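Local atomic coordinates of phosphatidylglycerophosphatase B (Bacillus subtilis, PDB entry 6FMX), a protein that removes a phosphate from phosphatidylglycerophosphate to give phosphatidylglycerol, and also hydrolyses undecaprenyl pyrophosphate to supply the lipid carrier undecaprenyl phosphate. Residues 152-155 with 156-160; 210-213 with 214-218. All blocks are in the same frame, centred on the assembly; numbering follows the deposited sequence.

In the fold
Contact 1 and contact 2 are the cytoplasmic ends of two transmembrane helices of the PAP2 fold, 139-158 and 192-215, and their centres lie 14 Å apart. Charged and polar side chains join them: Asp213 OD2 of contact 2 takes a probable hydrogen bond from Tyr153 OH of contact 1 at 2.6 Å, and a salt bridge from Lys157 NZ at 3.0 Å. Beside these, Tyr153 CD1 packs on Lys210 CE at 3.5 Å. Both contacts lie away from the tungstate pocket, whose residues His140 and His190 sit near the other, extracellular ends of the same membrane-spanning segments. Lipid touches each: one monoolein lies near Leu155, another on Phe212.

Contact 1. Residues 152-155 with 156-160; sequences AYFL and VKHLP
Leu155 O receives two backbone N-H groups as the helix runs out: Leu159 N at 2.8 Å, almost in line with the carbonyl bond, and His158 N at 3.3 Å, a weak second donor. The same His158 N also binds Phe154 O at 3.0 Å, so its hydrogen is shared between two carbonyls. One turn earlier, Val156 N meets Ala152 O in a straighter bond, with an N-H...O angle of 170°. Leu155 and Leu159 lie side by side and point the same way, their CD2 methyls 3.8 Å apart, while Leu159 CB rests against Leu155 O. With an alanine at Leu159, the CD2 methyl of Leu155 would probably lose the one it lies against, opening a gap beside it. On another side of the helix, Lys157 starts with CG anti to its backbone N (chi1 179°) and stays extended, which carries CD obliquely past Tyr153 OH at 4.2 Å. Beyond, NZ reaches a salt bridge with Asp96, which His158 NE2 also binds, and Asp213 completes the polar surroundings of Lys157 and Tyr153. Leu159 is the first residue to leave helical geometry, making this the C-terminal end of a transmembrane helix, finished at the cytoplasmic side of the PAP2 bundle.

Contact 2. Residues 210-213 with 214-218; sequences KGFD and EKIKR. With OLC ((2R)-2,3-dihydroxypropyl (9Z)-octadec-9-enoate), chain E.
Phe212 and Ile216, one turn apart, meet in a CH-pi contact: methyl CG2 of Ile216 stands over one ring face, 4.1 Å from the centroid and 20° off the ring normal. The opposite face is taken by the monoolein chain, whose C14 comes to 3.4 Å from Phe212 CD1, so the ring is held between protein and lipid. Its chi1 of 172° turns CG away from the backbone N and sends the ring forward, toward the C-terminal end of the helix, where Ile216 lies. On another side, Lys210 and Glu214 form a long salt bridge, NZ to OE1 at 3.4 Å, with only a weak hydrogen bond in it. The lysine bends in its outer two torsions to bring NZ there, and its CG also passes 3.6 Å from Glu214 OE1. Between these pairs, Lys217 reaches back toward Asp213: CG packs at 3.3 Å on Asp213 O, but NZ stays 4.1 Å from Asp213 OD2, beyond a salt bridge. Tyr153 of helix 139-158 is the polar partner of both side chains. Behind the side chains, backbone bonds set the spacing: Glu214 N to Lys210 O at 3.0 Å, Lys215 N to Gly211 O, and, still in the same pattern, Ile216 N to Phe212 O. The chain leaves the helix after Lys215, and Lys217 N closes on Glu214 O at 3.2 Å. The i to i+4 pairing of an alpha-helix thus runs out over the end of transmembrane helix 192-215, with an aromatic facing lipid and charged residues gathered at the cytoplasmic end of the PAP2 bundle.

Contact 1. Residues 152-155 with 156-160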
# COMPACT_ATOMS: atom_id res chain seq x y z
N ALA A 152 -9.60 -2.64 -7.38
CA ALA A 152 -10.94 -2.06 -7.37
C ALA A 152 -11.26 -1.38 -8.70
O ALA A 152 -12.36 -1.55 -9.23
CB ALA A 152 -11.06 -1.06 -6.23
N TYR A 153 -10.31 -0.62 -9.24
CA TYR A 153 -10.56 0.09 -10.49
C TYR A 153 -10.85 -0.89 -11.62
O TYR A 153 -11.82 -0.72 -12.36
CB TYR A 153 -9.37 0.98 -10.85
CG TYR A 153 -9.48 1.53 -12.27
CD1 TYR A 153 -10.36 2.56 -12.56
CD2 TYR A 153 -8.71 1.01 -13.30
CE1 TYR A 153 -10.48 3.06 -13.85
CE2 TYR A 153 -8.83 1.50 -14.60
CZ TYR A 153 -9.72 2.53 -14.86
OH TYR A 153 -9.83 3.02 -16.13
N PHE A 154 -10.02 -1.93 -11.76
CA PHE A 154 -10.20 -2.85 -12.87
C PHE A 154 -11.38 -3.79 -12.67
O PHE A 154 -12.03 -4.18 -13.65
CB PHE A 154 -8.91 -3.63 -13.10
CG PHE A 154 -7.85 -2.84 -13.82
CD1 PHE A 154 -8.04 -2.46 -15.14
CD2 PHE A 154 -6.68 -2.46 -13.18
CE1 PHE A 154 -7.08 -1.72 -15.81
CE2 PHE A 154 -5.71 -1.71 -13.84
CZ PHE A 154 -5.90 -1.35 -15.16
N LEU A 155 -11.71 -4.15 -11.42
CA LEU A 155 -12.92 -4.94 -11.19
C LEU A 155 -14.16 -4.15 -11.59
O LEU A 155 -15.04 -4.68 -12.27
CB LEU A 155 -13.01 -5.38 -9.74
CG LEU A 155 -12.01 -6.45 -9.26
CD1 LEU A 155 -12.30 -6.81 -7.81
CD2 LEU A 155 -12.00 -7.69 -10.17
N VAL A 156 -14.26 -2.89 -11.15
CA VAL A 156 -15.39 -2.06 -11.52
C VAL A 156 -15.41 -1.81 -13.02
O VAL A 156 -16.48 -1.70 -13.64
CB VAL A 156 -15.37 -0.74 -10.70
CG1 VAL A 156 -16.26 0.32 -11.33
CG2 VAL A 156 -15.79 -1.00 -9.26
N LYS A 157 -14.23 -1.74 -13.65
CA LYS A 157 -14.18 -1.53 -15.10
C LYS A 157 -14.75 -2.71 -15.87
O LYS A 157 -15.46 -2.54 -16.87
CB LYS A 157 -12.73 -1.27 -15.55
CG LYS A 157 -12.59 -1.05 -17.07
CD LYS A 157 -11.17 -0.70 -17.47
CE LYS A 157 -11.01 -0.74 -18.98
NZ LYS A 157 -9.58 -0.73 -19.40
N HIS A 158 -14.47 -3.93 -15.41
CA HIS A 158 -14.73 -5.12 -16.21
C HIS A 158 -15.88 -5.98 -15.71
O HIS A 158 -16.33 -6.87 -16.44
CB HIS A 158 -13.47 -5.99 -16.29
CG HIS A 158 -12.37 -5.39 -17.11
ND1 HIS A 158 -12.56 -5.01 -18.43
CD2 HIS A 158 -11.09 -5.10 -16.81
CE1 HIS A 158 -11.43 -4.51 -18.90
NE2 HIS A 158 -10.52 -4.55 -17.94
N LEU A 159 -16.37 -5.76 -14.49
CA LEU A 159 -17.43 -6.59 -13.95
C LEU A 159 -18.72 -5.79 -13.88
O LEU A 159 -18.93 -5.03 -12.92
CB LEU A 159 -17.06 -7.14 -12.57
CG LEU A 159 -16.23 -8.43 -12.45
CD1 LEU A 159 -15.15 -8.56 -13.51
CD2 LEU A 159 -15.62 -8.54 -11.06
N PRO A 160 -19.61 -5.91 -14.86
CA PRO A 160 -20.84 -5.10 -14.84
C PRO A 160 -21.70 -5.32 -13.61
O PRO A 160 -22.44 -4.41 -13.23
CB PRO A 160 -21.56 -5.52 -16.13
CG PRO A 160 -20.48 -6.12 -17.00
CD PRO A 160 -19.55 -6.79 -16.03

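Contact 2. Residues 210-213 with 214-218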
# COMPACT_ATOMS: atom_id res chain seq x y z
N LYS A 210 -4.54 4.57 -13.24
CA LYS A 210 -5.95 4.85 -13.54
C LYS A 210 -6.08 5.97 -14.57
O LYS A 210 -6.83 5.84 -15.54
CB LYS A 210 -6.70 5.22 -12.26
CG LYS A 210 -8.06 5.84 -12.48
CD LYS A 210 -8.81 5.98 -11.17
CE LYS A 210 -10.31 5.85 -11.38
NZ LYS A 210 -10.94 7.18 -11.56
N GLY A 211 -5.36 7.07 -14.37
CA GLY A 211 -5.41 8.16 -15.33
C GLY A 211 -4.97 7.75 -16.72
O GLY A 211 -5.57 8.17 -17.72
N PHE A 212 -3.93 6.93 -16.80
CA PHE A 212 -3.47 6.41 -18.09
C PHE A 212 -4.53 5.55 -18.75
O PHE A 212 -4.86 5.73 -19.93
CB PHE A 212 -2.19 5.61 -17.89
CG PHE A 212 -1.73 4.87 -19.12
CD1 PHE A 212 -1.07 5.54 -20.14
CD2 PHE A 212 -1.94 3.51 -19.25
CE1 PHE A 212 -0.63 4.87 -21.27
CE2 PHE A 212 -1.52 2.83 -20.38
CZ PHE A 212 -0.86 3.50 -21.38
N ASP A 213 -5.06 4.58 -18.01
CA ASP A 213 -6.04 3.66 -18.58
C ASP A 213 -7.27 4.40 -19.08
O ASP A 213 -7.82 4.07 -20.14
CB ASP A 213 -6.43 2.62 -17.54
CG ASP A 213 -7.32 1.55 -18.12
OD1 ASP A 213 -6.81 0.70 -18.87
OD2 ASP A 213 -8.54 1.58 -17.83
N GLU A 214 -7.71 5.41 -18.34
CA GLU A 214 -8.87 6.17 -18.76
C GLU A 214 -8.55 7.04 -19.96
O GLU A 214 -9.37 7.19 -20.88
CB GLU A 214 -9.40 6.99 -17.59
CG GLU A 214 -9.88 6.09 -16.48
CD GLU A 214 -10.59 6.81 -15.36
OE1 GLU A 214 -10.00 7.75 -14.78
OE2 GLU A 214 -11.74 6.42 -15.05
N LYS A 215 -7.33 7.60 -19.99
CA LYS A 215 -6.93 8.48 -21.08
C LYS A 215 -6.93 7.74 -22.42
O LYS A 215 -7.29 8.31 -23.45
CB LYS A 215 -5.55 9.07 -20.79
CG LYS A 215 -5.02 10.00 -21.86
CD LYS A 215 -6.01 11.11 -22.18
CE LYS A 215 -5.47 11.99 -23.32
NZ LYS A 215 -6.32 13.19 -23.58
N ILE A 216 -6.51 6.47 -22.43
CA ILE A 216 -6.39 5.75 -23.69
C ILE A 216 -7.69 5.13 -24.16
O ILE A 216 -7.71 4.48 -25.22
CB ILE A 216 -5.31 4.64 -23.63
CG1 ILE A 216 -5.76 3.48 -22.74
CG2 ILE A 216 -3.98 5.23 -23.17
CD1 ILE A 216 -4.75 2.36 -22.65
N LYS A 217 -8.79 5.31 -23.42
CA LYS A 217 -10.06 4.75 -23.87
C LYS A 217 -10.51 5.44 -25.15
O LYS A 217 -10.30 6.64 -25.33
CB LYS A 217 -11.12 4.90 -22.79
CG LYS A 217 -10.82 4.05 -21.57
CD LYS A 217 -11.87 4.17 -20.49
CE LYS A 217 -11.96 2.88 -19.69
NZ LYS A 217 -12.34 3.13 -18.26
N ARG A 218 -11.11 4.67 -26.04
CA ARG A 218 -11.57 5.20 -27.31
C ARG A 218 -13.05 5.55 -27.30
O ARG A 218 -13.53 6.24 -28.21
CB ARG A 218 -11.26 4.19 -28.42
CG ARG A 218 -9.79 4.27 -28.82
CD ARG A 218 -9.24 2.94 -29.27
NE ARG A 218 -7.98 3.08 -29.98
CZ ARG A 218 -7.32 2.07 -30.54
NH1 ARG A 218 -7.80 0.84 -30.46
NH2 ARG A 218 -6.17 2.30 -31.17
C18 OLC E . -0.36 9.16 -18.04
C10 OLC E . 1.97 2.28 -14.34
C9 OLC E . 3.10 1.60 -14.43
C17 OLC E . 0.57 8.47 -17.05
C11 OLC E . 1.90 3.75 -14.72
C8 OLC E . 4.39 2.25 -14.94
C24 OLC E . 10.92 -5.92 -8.76
C16 OLC E . 1.69 7.77 -17.83
C12 OLC E . 0.91 3.91 -15.88
C7 OLC E . 5.10 1.27 -15.88
C15 OLC E . 2.05 6.47 -17.13
C13 OLC E . 1.68 3.96 -17.20
C6 OLC E . 6.61 1.23 -15.60
C14 OLC E . 1.42 5.30 -17.89
C5 OLC E . 7.12 -0.21 -15.65
C4 OLC E . 8.34 -0.42 -14.74
C3 OLC E . 8.40 -1.89 -14.30
C2 OLC E . 9.47 -2.07 -13.22
C21 OLC E . 10.08 -4.94 -10.94
C1 OLC E . 9.54 -3.52 -12.76
C22 OLC E . 10.67 -4.66 -9.57
O19 OLC E . 8.78 -4.32 -13.18
O25 OLC E . 11.87 -5.62 -7.77
O23 OLC E . 11.90 -4.01 -9.73
O20 OLC E . 10.49 -3.91 -11.81